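Local coordinates for protein leucine--trna ligase (Agrobacterium radiobacter, PDB 5AH5) that probably joins L-leucine to its cognate tRNA at the expense of ATP, as a class I aminoacyl-tRNA synthetase, at residues G116-W119 / A120-L123; Y155-P158 / V159-T162; F190-I193 / R194-A197; E644-P647 / D648-E651; A683-M686 / S687-L691. All coordinates share one frame; numbering follows the deposited sequence.

Contact 1: G116-W119 / A120-L123; sequences GYSW and ANEL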
loop_
_atom_site.group_PDB
_atom_site.type_symbol
_atom_site.label_atom_id
_atom_site.label_comp_id
_atom_site.label_asym_id
_atom_site.label_seq_id
_atom_site.Cartn_x
_atom_site.Cartn_y
_atom_site.Cartn_z
ATOM N N GLY B 116 8.276 0.476 18.077
ATOM C CA GLY B 116 7.337 0.465 19.196
ATOM C C GLY B 116 5.963 -0.068 18.802
ATOM O O GLY B 116 5.051 0.674 18.690
ATOM N N TYR B 117 5.840 -1.388 18.647
ATOM C CA TYR B 117 4.617 -2.019 18.237
ATOM C C TYR B 117 3.802 -2.420 19.489
ATOM O O TYR B 117 4.332 -2.525 20.576
ATOM C CB TYR B 117 4.903 -3.219 17.342
ATOM C CG TYR B 117 5.375 -2.846 15.992
ATOM C CD1 TYR B 117 4.529 -2.219 15.104
ATOM C CD2 TYR B 117 6.649 -3.160 15.570
ATOM C CE1 TYR B 117 4.947 -1.879 13.850
ATOM C CE2 TYR B 117 7.082 -2.837 14.299
ATOM C CZ TYR B 117 6.264 -2.180 13.470
ATOM O OH TYR B 117 6.707 -1.835 12.220
ATOM N N SER B 118 2.502 -2.424 19.318
ATOM C CA SER B 118 1.556 -2.898 20.325
ATOM C C SER B 118 1.464 -4.450 20.084
ATOM O O SER B 118 0.611 -4.980 19.338
ATOM C CB SER B 118 0.183 -2.286 20.150
ATOM O OG SER B 118 -0.729 -2.782 21.168
ATOM N N TRP B 119 2.404 -5.082 20.677
ATOM C CA TRP B 119 2.619 -6.560 20.564
ATOM C C TRP B 119 1.479 -7.395 21.126
ATOM O O TRP B 119 1.306 -8.529 20.710
ATOM C CB TRP B 119 3.917 -6.946 21.225
ATOM C CG TRP B 119 5.132 -6.480 20.485
ATOM C CD1 TRP B 119 6.147 -5.711 20.994
ATOM C CD2 TRP B 119 5.536 -6.838 19.148
ATOM N NE1 TRP B 119 7.092 -5.517 20.052
ATOM C CE2 TRP B 119 6.764 -6.195 18.910
ATOM C CE3 TRP B 119 4.968 -7.632 18.131
ATOM C CZ2 TRP B 119 7.444 -6.291 17.705
ATOM C CZ3 TRP B 119 5.615 -7.716 16.928
ATOM C CH2 TRP B 119 6.857 -7.036 16.713
ATOM N N ALA B 120 0.617 -6.807 21.950
ATOM C CA ALA B 120 -0.589 -7.511 22.426
ATOM C C ALA B 120 -1.514 -7.714 21.303
ATOM O O ALA B 120 -2.415 -8.527 21.412
ATOM C CB ALA B 120 -1.328 -6.726 23.514
ATOM N N ASN B 121 -1.341 -6.935 20.243
ATOM C CA ASN B 121 -2.158 -7.023 19.071
ATOM C C ASN B 121 -1.510 -7.855 17.952
ATOM O O ASN B 121 -2.049 -7.918 16.896
ATOM C CB ASN B 121 -2.521 -5.582 18.579
ATOM C CG ASN B 121 -3.395 -4.859 19.591
ATOM O OD1 ASN B 121 -2.875 -4.266 20.485
ATOM N ND2 ASN B 121 -4.720 -5.051 19.521
ATOM N N GLU B 122 -0.378 -8.478 18.206
ATOM C CA GLU B 122 0.253 -9.309 17.198
ATOM C C GLU B 122 -0.630 -10.458 16.712
ATOM O O GLU B 122 -1.445 -10.984 17.459
ATOM C CB GLU B 122 1.553 -9.864 17.791
ATOM C CG GLU B 122 2.436 -10.770 16.912
ATOM C CD GLU B 122 3.639 -11.277 17.677
ATOM O OE1 GLU B 122 3.762 -11.037 18.902
ATOM O OE2 GLU B 122 4.561 -11.878 17.067
ATOM N N LEU B 123 -0.494 -10.804 15.441
ATOM C CA LEU B 123 -1.131 -11.976 14.876
ATOM C C LEU B 123 -0.231 -12.633 13.854
ATOM O O LEU B 123 0.798 -12.087 13.421
ATOM C CB LEU B 123 -2.474 -11.652 14.221
ATOM C CG LEU B 123 -2.472 -10.572 13.136
ATOM C CD1 LEU B 123 -2.009 -11.134 11.765
ATOM C CD2 LEU B 123 -3.833 -9.936 12.930
HETATM O O HOH W 1 2.155 -11.147 21.203
#

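Contact 2: Y155-P158 / V159-T162; sequences YWDP and VEQT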
loop_
_atom_site.group_PDB
_atom_site.type_symbol
_atom_site.label_atom_id
_atom_site.label_comp_id
_atom_site.label_asym_id
_atom_site.label_seq_id
_atom_site.Cartn_x
_atom_site.Cartn_y
_atom_site.Cartn_z
ATOM N N TYR B 155 -5.760 -19.492 -14.563
ATOM C CA TYR B 155 -4.333 -19.547 -14.801
ATOM C C TYR B 155 -3.696 -20.658 -14.021
ATOM O O TYR B 155 -4.065 -20.887 -12.876
ATOM C CB TYR B 155 -3.676 -18.213 -14.422
ATOM C CG TYR B 155 -4.100 -17.110 -15.331
ATOM C CD1 TYR B 155 -3.484 -16.929 -16.568
ATOM C CD2 TYR B 155 -5.154 -16.283 -14.996
ATOM C CE1 TYR B 155 -3.863 -15.903 -17.408
ATOM C CE2 TYR B 155 -5.565 -15.279 -15.838
ATOM C CZ TYR B 155 -4.913 -15.088 -17.040
ATOM O OH TYR B 155 -5.332 -14.086 -17.872
ATOM N N TRP B 156 -2.686 -21.298 -14.605
ATOM C CA TRP B 156 -1.997 -22.433 -14.015
ATOM C C TRP B 156 -0.519 -22.197 -14.160
ATOM O O TRP B 156 -0.057 -21.962 -15.263
ATOM C CB TRP B 156 -2.414 -23.720 -14.755
ATOM C CG TRP B 156 -1.564 -24.941 -14.426
ATOM C CD1 TRP B 156 -0.575 -25.471 -15.195
ATOM C CD2 TRP B 156 -1.632 -25.761 -13.235
ATOM N NE1 TRP B 156 -0.012 -26.555 -14.560
ATOM C CE2 TRP B 156 -0.641 -26.763 -13.364
ATOM C CE3 TRP B 156 -2.448 -25.755 -12.084
ATOM C CZ2 TRP B 156 -0.433 -27.756 -12.375
ATOM C CZ3 TRP B 156 -2.242 -26.720 -11.100
ATOM C CH2 TRP B 156 -1.233 -27.711 -11.246
ATOM N N ASP B 157 0.211 -22.237 -13.061
ATOM C CA ASP B 157 1.664 -22.155 -13.054
ATOM C C ASP B 157 2.259 -23.581 -12.932
ATOM O O ASP B 157 2.150 -24.192 -11.903
ATOM C CB ASP B 157 2.114 -21.263 -11.892
ATOM C CG ASP B 157 3.601 -20.946 -11.883
ATOM O OD1 ASP B 157 4.424 -21.807 -12.242
ATOM O OD2 ASP B 157 3.948 -19.814 -11.453
ATOM N N PRO B 158 2.945 -24.061 -13.982
ATOM C CA PRO B 158 3.431 -25.418 -13.992
ATOM C C PRO B 158 4.631 -25.576 -13.098
ATOM O O PRO B 158 4.903 -26.678 -12.661
ATOM C CB PRO B 158 3.763 -25.676 -15.498
ATOM C CG PRO B 158 4.104 -24.312 -16.047
ATOM C CD PRO B 158 3.243 -23.346 -15.255
ATOM N N VAL B 159 5.320 -24.506 -12.755
ATOM C CA VAL B 159 6.432 -24.639 -11.825
ATOM C C VAL B 159 5.952 -24.610 -10.372
ATOM O O VAL B 159 6.448 -25.397 -9.567
ATOM C CB VAL B 159 7.531 -23.587 -12.083
ATOM C CG1 VAL B 159 8.584 -23.608 -10.982
ATOM C CG2 VAL B 159 8.171 -23.850 -13.457
ATOM N N GLU B 160 4.985 -23.751 -10.043
ATOM C CA GLU B 160 4.405 -23.767 -8.688
ATOM C C GLU B 160 3.497 -24.957 -8.537
ATOM O O GLU B 160 3.125 -25.288 -7.401
ATOM C CB GLU B 160 3.467 -22.587 -8.393
ATOM C CG GLU B 160 3.987 -21.206 -8.172
ATOM C CD GLU B 160 5.225 -21.073 -7.324
ATOM O OE1 GLU B 160 5.438 -21.824 -6.358
ATOM O OE2 GLU B 160 5.988 -20.157 -7.665
ATOM N N GLN B 161 3.012 -25.491 -9.667
ATOM C CA GLN B 161 2.016 -26.552 -9.645
ATOM C C GLN B 161 0.748 -26.072 -8.949
ATOM O O GLN B 161 0.099 -26.793 -8.182
ATOM C CB GLN B 161 2.605 -27.859 -9.027
ATOM C CG GLN B 161 3.671 -28.508 -9.933
ATOM C CD GLN B 161 3.003 -29.238 -11.111
ATOM O OE1 GLN B 161 2.296 -30.239 -10.902
ATOM N NE2 GLN B 161 3.195 -28.745 -12.339
ATOM N N THR B 162 0.349 -24.858 -9.257
ATOM C CA THR B 162 -0.937 -24.426 -8.787
ATOM C C THR B 162 -1.607 -23.463 -9.665
ATOM O O THR B 162 -0.990 -22.789 -10.496
ATOM C CB THR B 162 -0.846 -23.866 -7.324
ATOM O OG1 THR B 162 -2.133 -23.409 -6.868
ATOM C CG2 THR B 162 0.180 -22.787 -7.197
HETATM O O HOH W 2 1.982 -28.997 -15.136
#

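Contact 3: F190-I193 / R194-A197; sequences FVDI and RSYA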
loop_
_atom_site.group_PDB
_atom_site.type_symbol
_atom_site.label_atom_id
_atom_site.label_comp_id
_atom_site.label_asym_id
_atom_site.label_seq_id
_atom_site.Cartn_x
_atom_site.Cartn_y
_atom_site.Cartn_z
ATOM N N PHE B 190 -13.676 -19.172 -6.194
ATOM C CA PHE B 190 -13.615 -17.802 -6.670
ATOM C C PHE B 190 -14.335 -16.877 -5.700
ATOM O O PHE B 190 -15.238 -17.325 -4.944
ATOM C CB PHE B 190 -14.373 -17.686 -7.987
ATOM C CG PHE B 190 -13.764 -18.450 -9.086
ATOM C CD1 PHE B 190 -12.778 -17.895 -9.868
ATOM C CD2 PHE B 190 -14.180 -19.757 -9.351
ATOM C CE1 PHE B 190 -12.211 -18.630 -10.912
ATOM C CE2 PHE B 190 -13.631 -20.471 -10.365
ATOM C CZ PHE B 190 -12.641 -19.912 -11.156
ATOM N N VAL B 191 -13.965 -15.595 -5.734
ATOM C CA VAL B 191 -14.778 -14.538 -5.131
ATOM C C VAL B 191 -15.264 -13.595 -6.223
ATOM O O VAL B 191 -14.506 -13.214 -7.122
ATOM C CB VAL B 191 -14.051 -13.713 -4.078
ATOM C CG1 VAL B 191 -15.069 -13.152 -3.095
ATOM C CG2 VAL B 191 -12.983 -14.514 -3.363
ATOM N N ASP B 192 -16.542 -13.223 -6.143
ATOM C CA ASP B 192 -17.175 -12.393 -7.164
ATOM C C ASP B 192 -16.801 -10.904 -7.010
ATOM O O ASP B 192 -17.605 -10.093 -6.635
ATOM C CB ASP B 192 -18.690 -12.569 -7.078
ATOM C CG ASP B 192 -19.431 -11.950 -8.251
ATOM O OD1 ASP B 192 -18.804 -11.423 -9.202
ATOM O OD2 ASP B 192 -20.658 -11.987 -8.212
ATOM N N ILE B 193 -15.555 -10.581 -7.272
ATOM C CA ILE B 193 -15.078 -9.190 -7.296
ATOM C C ILE B 193 -15.672 -8.344 -8.457
ATOM O O ILE B 193 -15.850 -7.112 -8.326
ATOM C CB ILE B 193 -13.546 -9.184 -7.289
ATOM C CG1 ILE B 193 -12.964 -7.808 -6.901
ATOM C CG2 ILE B 193 -12.986 -9.685 -8.612
ATOM C CD1 ILE B 193 -11.456 -7.871 -6.735
ATOM N N ARG B 194 -16.003 -8.993 -9.570
ATOM C CA ARG B 194 -16.657 -8.309 -10.699
ATOM C C ARG B 194 -17.917 -7.570 -10.289
ATOM O O ARG B 194 -18.150 -6.473 -10.770
ATOM C CB ARG B 194 -16.909 -9.231 -11.901
ATOM C CG ARG B 194 -15.654 -9.516 -12.707
ATOM C CD ARG B 194 -15.833 -10.604 -13.771
ATOM N NE ARG B 194 -16.725 -10.147 -14.817
ATOM C CZ ARG B 194 -16.388 -9.420 -15.884
ATOM N NH1 ARG B 194 -15.141 -9.041 -16.137
ATOM N NH2 ARG B 194 -17.333 -9.077 -16.741
ATOM N N SER B 195 -18.687 -8.120 -9.366
ATOM C CA SER B 195 -19.944 -7.494 -8.949
ATOM C C SER B 195 -19.719 -6.218 -8.125
ATOM O O SER B 195 -20.642 -5.441 -7.927
ATOM C CB SER B 195 -20.809 -8.499 -8.153
ATOM O OG SER B 195 -20.176 -8.885 -6.923
ATOM N N TYR B 196 -18.513 -6.056 -7.597
ATOM C CA TYR B 196 -18.097 -4.850 -6.912
ATOM C C TYR B 196 -17.244 -3.924 -7.767
ATOM O O TYR B 196 -16.782 -2.902 -7.280
ATOM C CB TYR B 196 -17.297 -5.213 -5.666
ATOM C CG TYR B 196 -18.176 -5.640 -4.537
ATOM C CD1 TYR B 196 -18.950 -6.804 -4.626
ATOM C CD2 TYR B 196 -18.255 -4.882 -3.375
ATOM C CE1 TYR B 196 -19.771 -7.196 -3.587
ATOM C CE2 TYR B 196 -19.055 -5.272 -2.334
ATOM C CZ TYR B 196 -19.807 -6.442 -2.441
ATOM O OH TYR B 196 -20.604 -6.797 -1.385
ATOM N N ALA B 197 -17.040 -4.256 -9.027
ATOM C CA ALA B 197 -16.053 -3.556 -9.837
ATOM C C ALA B 197 -16.400 -2.084 -10.061
ATOM O O ALA B 197 -15.499 -1.246 -10.115
ATOM C CB ALA B 197 -15.857 -4.243 -11.172
#

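Contact 4: E644-P647 / D648-E651; sequences EICP and DDCE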
loop_
_atom_site.group_PDB
_atom_site.type_symbol
_atom_site.label_atom_id
_atom_site.label_comp_id
_atom_site.label_asym_id
_atom_site.label_seq_id
_atom_site.Cartn_x
_atom_site.Cartn_y
_atom_site.Cartn_z
ATOM N N GLU B 644 11.243 23.739 27.722
ATOM C CA GLU B 644 10.990 24.563 26.563
ATOM C C GLU B 644 11.311 26.051 26.945
ATOM O O GLU B 644 11.703 26.316 28.064
ATOM C CB GLU B 644 9.543 24.400 26.091
ATOM C CG GLU B 644 8.464 24.867 27.091
ATOM C CD GLU B 644 7.278 23.905 27.228
ATOM O OE1 GLU B 644 7.054 23.020 26.339
ATOM O OE2 GLU B 644 6.554 24.042 28.240
ATOM N N ILE B 645 11.148 26.984 26.018
ATOM C CA ILE B 645 11.475 28.390 26.276
ATOM C C ILE B 645 10.203 29.165 26.613
ATOM O O ILE B 645 9.259 29.155 25.826
ATOM C CB ILE B 645 12.126 29.012 25.017
ATOM C CG1 ILE B 645 13.416 28.238 24.659
ATOM C CG2 ILE B 645 12.397 30.508 25.226
ATOM C CD1 ILE B 645 13.954 28.583 23.292
ATOM N N CYS B 646 10.164 29.821 27.769
ATOM C CA CYS B 646 9.094 30.827 28.059
ATOM C C CYS B 646 9.535 32.304 27.744
ATOM O O CYS B 646 10.714 32.627 27.881
ATOM C CB CYS B 646 8.662 30.715 29.512
ATOM S SG CYS B 646 7.781 29.187 29.905
ATOM N N PRO B 647 8.591 33.188 27.356
ATOM C CA PRO B 647 8.898 34.626 27.038
ATOM C C PRO B 647 9.734 35.324 28.110
ATOM O O PRO B 647 10.722 35.972 27.768
ATOM C CB PRO B 647 7.527 35.278 26.916
ATOM C CG PRO B 647 6.593 34.170 26.620
ATOM C CD PRO B 647 7.158 32.884 27.155
ATOM N N ASP B 648 9.404 35.101 29.383
ATOM C CA ASP B 648 10.181 35.610 30.550
ATOM C C ASP B 648 11.611 35.091 30.690
ATOM O O ASP B 648 12.395 35.665 31.432
ATOM C CB ASP B 648 9.435 35.339 31.892
ATOM C CG ASP B 648 8.164 36.202 32.071
ATOM O OD1 ASP B 648 7.822 36.993 31.152
ATOM O OD2 ASP B 648 7.504 36.074 33.140
ATOM N N ASP B 649 11.946 33.982 30.040
ATOM C CA ASP B 649 13.336 33.511 30.009
ATOM C C ASP B 649 14.252 34.386 29.086
ATOM O O ASP B 649 15.460 34.415 29.277
ATOM C CB ASP B 649 13.406 32.043 29.535
ATOM C CG ASP B 649 12.462 31.056 30.333
ATOM O OD1 ASP B 649 12.328 31.167 31.570
ATOM O OD2 ASP B 649 11.899 30.124 29.688
ATOM N N CYS B 650 13.689 35.000 28.050
ATOM C CA CYS B 650 14.424 35.797 27.080
ATOM C C CYS B 650 14.810 37.216 27.613
ATOM O O CYS B 650 13.967 38.126 27.691
ATOM C CB CYS B 650 13.588 35.963 25.805
ATOM S SG CYS B 650 13.228 34.407 24.955
ATOM N N GLU B 651 16.089 37.375 27.931
ATOM C CA GLU B 651 16.647 38.632 28.402
ATOM C C GLU B 651 17.162 39.567 27.314
ATOM O O GLU B 651 17.629 40.654 27.633
ATOM C CB GLU B 651 17.736 38.341 29.446
ATOM C CG GLU B 651 17.125 38.236 30.843
ATOM C CD GLU B 651 17.781 37.215 31.751
ATOM O OE1 GLU B 651 18.926 36.790 31.493
ATOM O OE2 GLU B 651 17.125 36.836 32.745
#

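Contact 5: A683-M686 / S687-L691; sequences AAIM and SVTNL. With nucleotides of chain D.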
loop_
_atom_site.group_PDB
_atom_site.type_symbol
_atom_site.label_atom_id
_atom_site.label_comp_id
_atom_site.label_asym_id
_atom_site.label_seq_id
_atom_site.Cartn_x
_atom_site.Cartn_y
_atom_site.Cartn_z
ATOM N N ALA B 683 16.291 17.826 8.707
ATOM C CA ALA B 683 17.103 19.067 8.360
ATOM C C ALA B 683 16.814 20.234 9.296
ATOM O O ALA B 683 17.721 20.921 9.747
ATOM C CB ALA B 683 16.878 19.468 6.936
ATOM N N ALA B 684 15.555 20.370 9.686
ATOM C CA ALA B 684 15.143 21.413 10.612
ATOM C C ALA B 684 15.760 21.232 11.942
ATOM O O ALA B 684 16.167 22.193 12.569
ATOM C CB ALA B 684 13.645 21.451 10.703
ATOM N N ILE B 685 15.905 19.989 12.396
ATOM C CA ILE B 685 16.552 19.727 13.681
ATOM C C ILE B 685 18.056 19.935 13.638
ATOM O O ILE B 685 18.697 20.350 14.627
ATOM C CB ILE B 685 16.213 18.271 14.162
ATOM C CG1 ILE B 685 14.703 18.119 14.497
ATOM C CG2 ILE B 685 17.062 17.891 15.349
ATOM C CD1 ILE B 685 14.167 16.685 14.452
ATOM N N MET B 686 18.677 19.511 12.553
ATOM C CA MET B 686 20.093 19.870 12.331
ATOM C C MET B 686 20.307 21.447 12.262
ATOM O O MET B 686 21.284 21.954 12.795
ATOM C CB MET B 686 20.615 19.259 11.038
ATOM C CG MET B 686 20.703 17.724 11.046
ATOM S SD MET B 686 21.506 17.021 9.590
ATOM C CE MET B 686 20.059 16.867 8.681
ATOM N N SER B 687 19.384 22.173 11.661
ATOM C CA SER B 687 19.436 23.679 11.655
ATOM C C SER B 687 19.452 24.180 13.055
ATOM O O SER B 687 20.294 24.973 13.393
ATOM C CB SER B 687 18.244 24.320 10.959
ATOM O OG SER B 687 18.384 24.254 9.561
ATOM N N VAL B 688 18.569 23.649 13.896
ATOM C CA VAL B 688 18.541 24.055 15.315
ATOM C C VAL B 688 19.825 23.722 16.004
ATOM O O VAL B 688 20.349 24.520 16.818
ATOM C CB VAL B 688 17.325 23.445 16.046
ATOM C CG1 VAL B 688 17.430 23.521 17.552
ATOM C CG2 VAL B 688 16.050 24.110 15.529
ATOM N N THR B 689 20.352 22.535 15.707
ATOM C CA THR B 689 21.574 22.111 16.302
ATOM C C THR B 689 22.699 23.079 15.904
ATOM O O THR B 689 23.490 23.444 16.723
ATOM C CB THR B 689 21.943 20.664 15.847
ATOM O OG1 THR B 689 20.809 19.790 16.072
ATOM C CG2 THR B 689 23.192 20.192 16.525
ATOM N N ASN B 690 22.781 23.452 14.641
ATOM C CA ASN B 690 23.823 24.398 14.208
ATOM C C ASN B 690 23.651 25.737 14.894
ATOM O O ASN B 690 24.630 26.303 15.349
ATOM C CB ASN B 690 23.848 24.565 12.711
ATOM C CG ASN B 690 24.154 23.266 11.993
ATOM O OD1 ASN B 690 24.863 22.393 12.511
ATOM N ND2 ASN B 690 23.640 23.149 10.782
ATOM N N LEU B 691 22.396 26.149 15.058
ATOM C CA LEU B 691 22.031 27.396 15.697
ATOM C C LEU B 691 22.571 27.456 17.069
ATOM O O LEU B 691 23.172 28.487 17.472
ATOM C CB LEU B 691 20.521 27.589 15.737
ATOM C CG LEU B 691 20.051 28.879 16.418
ATOM C CD1 LEU B 691 20.462 30.069 15.546
ATOM C CD2 LEU B 691 18.555 28.844 16.680
ATOM P P C D 24 21.328 25.660 5.920
ATOM O OP1 C D 24 21.481 26.223 7.248
ATOM O OP2 C D 24 22.316 25.782 4.872
ATOM O "O5'" C D 24 21.187 24.063 6.089
ATOM C "C5'" C D 24 20.317 23.500 7.091
ATOM C "C4'" C D 24 20.216 21.979 6.912
ATOM O "O4'" C D 24 19.450 21.674 5.724
ATOM C "C3'" C D 24 21.523 21.266 6.667
ATOM O "O3'" C D 24 22.192 21.201 7.921
ATOM C "C2'" C D 24 21.040 19.979 6.049
ATOM O "O2'" C D 24 20.328 19.115 6.921
ATOM C "C1'" C D 24 19.957 20.512 5.121
ATOM N N1 C D 24 20.446 20.832 3.780
ATOM C C2 C D 24 20.642 19.766 2.912
ATOM O O2 C D 24 20.363 18.621 3.306
ATOM N N3 C D 24 21.110 20.003 1.670
ATOM C C4 C D 24 21.403 21.256 1.292
ATOM N N4 C D 24 21.823 21.455 0.036
ATOM C C5 C D 24 21.262 22.360 2.181
ATOM C C6 C D 24 20.783 22.106 3.403
ATOM P P A D 25 23.677 20.807 7.931
ATOM O OP1 A D 25 24.141 20.818 9.303
ATOM O OP2 A D 25 24.322 21.533 6.846
ATOM O "O5'" A D 25 23.569 19.284 7.443
ATOM C "C5'" A D 25 24.672 18.619 6.908
ATOM C "C4'" A D 25 24.229 17.374 6.196
ATOM O "O4'" A D 25 23.270 17.736 5.177
ATOM C "C3'" A D 25 25.382 16.719 5.450
ATOM O "O3'" A D 25 26.075 15.828 6.287
ATOM C "C2'" A D 25 24.707 16.074 4.265
ATOM O "O2'" A D 25 24.216 14.796 4.489
ATOM C "C1'" A D 25 23.573 17.058 3.976
ATOM N N9 A D 25 23.905 18.039 2.952
ATOM C C8 A D 25 24.058 19.402 3.069
ATOM N N7 A D 25 24.297 20.002 1.929
ATOM C C5 A D 25 24.343 18.965 1.007
ATOM C C6 A D 25 24.563 18.940 -0.380
ATOM N N6 A D 25 24.792 20.029 -1.107
ATOM N N1 A D 25 24.498 17.740 -1.010
ATOM C C2 A D 25 24.255 16.647 -0.277
ATOM N N3 A D 25 24.042 16.545 1.032
ATOM C C4 A D 25 24.060 17.756 1.616
#

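Contact 1: G116-W119 / A120-L123
Ser118 and Trp119 each start a beta turn, and the two turns overlap as they run into Ala120, Asn121 and Glu122. The backbone angles fit type I turns. They lie in the loop between helix 95-112 and helix 128-143. Just before them, Tyr117 puts its CB over one face of the Trp119 ring, close to the ring centre. Ser118 closes the first turn twice. Its O takes the N-H of Asn121 (Ser118 O to Asn121 N, 2.9 Å), with the donor well above the carbonyl plane. Its hydroxyl also gives a short bond, 2.7 Å from Ser118 OG to Asn121 OD1. The serine torsion puts OG opposite the backbone N (chi1 180°), which points it at the amide oxygen of Asn121. That amide is held at its other end too, since ND2 bonds to Tyr500 O. Trp119 comes next. Its O accepts Glu122 N at 3.0 Å, in a nearly straight bond of 164°. The indole packs against Lys107, Met110 and Met111 of helix 95-112. The extended Glu122 side chain brings its carboxylate obliquely to the indole, the planes 58° apart, with OE2 bonded to Trp77 and OE1 in a salt bridge with Lys107. Glu122 OE1 ends 3.7 Å from Trp119 CE3, and one water donates to both Trp119 O and Glu122 OE1.

Contact 2: Y155-P158 / V159-T162
Asp157 OD1 grips the turn by two backbone N-H groups. Val159 N lies 2.9 Å from Asp157 OD1 and approaches nearly along the C-O bond. Glu160 N lies 3.0 Å from Asp157 OD1 and comes from above the carboxylate plane. The bond from Val159 makes an Asx turn. Gln161 is bent at chi2 (-76°), which folds its amide back over the turn. Gln161 NE2 then meets Pro158 O at 2.7 Å, almost straight and in the amide plane. The indole of Trp156 lies alongside: its CH2 is 3.4 Å from Gln161 C, and Thr162 N sits over one ring face, toward its rim. A water at the ring edge accepts from both Trp156 NE1 and Gln161 NE2. The backbone closes the hairpin. Asp157 N bonds to Thr162 O at 2.9 Å, and Asp157 O faces both Thr162 N and, by a weak bond, Gln161 N. Further out, Ser177 OG holds Asp157 OD2, and Arg421 forms a salt bridge with Glu160 OE1. These partners probably ease the closeness of the two acids; Asp157 OD2 and Glu160 OE2 are 4.3 Å apart. Arg184 adds a cation-pi contact to Trp156. This is a G1 beta bulge at the loop end of a beta hairpin, joining strands 153-157 and 162-164.

Contact 3: F190-I193 / R194-A197
Ser195 OG donates to Asp192 O across 2.9 Å, the shortest hydrogen bond between 190-193 and 194-197. The hydroxyl lies between the backbone N and the carbonyl carbon of its own residue (chi1 64°), which turns it back toward the start of the turn. The donor is tilted 24° from the carbonyl plane of Asp192. The carboxylate of Asp192 flanks the same serine. Its OD1 takes a weak bond from Ser195 N at 3.3 Å, and its OD2 packs against Ser195 CB at 3.5 Å. Asn414 helps to place this acid. Its ND2 bonds to Asp192 OD1, while its OD1 accepts from Arg194 N. Asp192 is also the centre of an inverse gamma turn, with Ile193 N bonded to Val191 O at 2.8 Å. That turn bends the chain out of strand 182-191. A type I beta turn follows, closed by Tyr196 N and Ile193 O at 3.0 Å, with the donor well above the carbonyl plane. The chain then enters helix 197-202. Arg194 bends at chi3 and carries its guanidinium group away from Asp192. There NH1 bonds to the backbone oxygens of Tyr410 and Leu412. Tyr196 packs beside helix 533-546: its ring meets Phe539 edge-to-face, and its OH bonds to Asp546. Ile193 and Val191 also touch Phe539.

Contact 4: E644-P647 / D648-E651
Pro647, Asp649 and Asp648 form the tight 3-10 turn that follows the extended residues 644-646. Pro647 leads into it, and its ring touches Asn745 and Arg747. Proline has no N-H to give, and the bonds of the turn need none from it. Its O accepts Cys650 N, with 3.1 Å between Pro647 O and Cys650 N, from above the carbonyl plane. One residue earlier, Cys646 O accepts Asp649 N at 2.8 Å, also from above. Asp649 answers with its side chain. Its CG stands opposite the carbonyl carbon (chi1 -52°), which carries the carboxylate back over the start of the turn. There Asp649 OD2 takes the N-H of Cys646, with 2.6 Å between OD2 and N. The donor comes from the anti side, 35° out of the carboxylate plane. Cys646 CB also touches Asp649 OD2 at 3.3 Å. Asp648 is exposed at the middle of the 3-10 turn. Inward, Cys650 SG packs on Ile645 CG2 at 4.0 Å, and both side chains reach Ala659 of helix 653-674. Asp649 touches Thr702 and Val703 at the start of helix 701-715. Cys646 and Asp649 thus each give the other a backbone N-H. Because one acceptor is a carboxylate oxygen, its negative charge should strengthen that half of the pair.

Contact 5: A683-M686 / S687-L691
Thr689 turns OG1 back along the helix toward Ile685 because its chi1 is -52°, with OG1 opposite the carbonyl carbon. Asn690 has a similar first torsion (chi1 -61°), which sends its amide past Met686 O to the bound tRNA. Ile685 O takes two bonds from Thr689. It accepts Thr689 N at 2.9 Å, the usual helical bond, and Thr689 OG1 at 2.6 Å. The two donors come from opposite faces of the carbonyl plane. Tyr622 OH bonds to Thr689 OG1 and weakly to Ile685 O. Asn690 N makes its own helical bond, 2.8 Å to Met686 O. Its side chain then gives ND2 to a phosphate oxygen of the RNA. The bond from Asn690 ND2 to OP1 of A25 of chain D is 2.8 Å long and practically straight, at 179°. Arg625 NH2 donates to Asn690 OD1, so both ends of the amide are held and its rotation is fixed. The ribose of C24 of chain D lies against the same helix. Its O2' is 3.5 Å from Ala683 CB, and its C5' is 3.2 Å from Ser687 OG. The Met686 side chain lies beside both nucleotides, but the exact place of its end is doubtful. All this belongs to helix 678-695 of the anticodon-binding domain, which here meets the sugar-phosphate backbone of the tRNA, while Ala683 also packs on an adenine base. Around the helix, Ile685 and Val688 pack on both helix 653-674 and helix 701-715, while Met686 and Thr689 rest on helix 617-632.

Overall arrangement
The five contacts follow one another along the chain, and none nests in or crosses another. Contacts 1 to 4 each shape a short local turn; contact 5 is successive turns of one helix. Contact 1 shapes the loop between helices 95-112 and 128-143. Contact 2 turns strand 153-157 back into strand 162-164. Contact 3 ends strand 182-191 and leads into helix 197-202. Strands 153-157 and 182-191 are neighbours in one antiparallel sheet, so contacts 2 and 3 share it, with centres about 23 Å apart. Contacts 4 and 5 lie on the opposite side of the chain's centre from contacts 2 and 3. Contact 4 leads into helix 653-674, and contact 5 lies within helix 678-695. Helices 653-674 and 701-715 touch both.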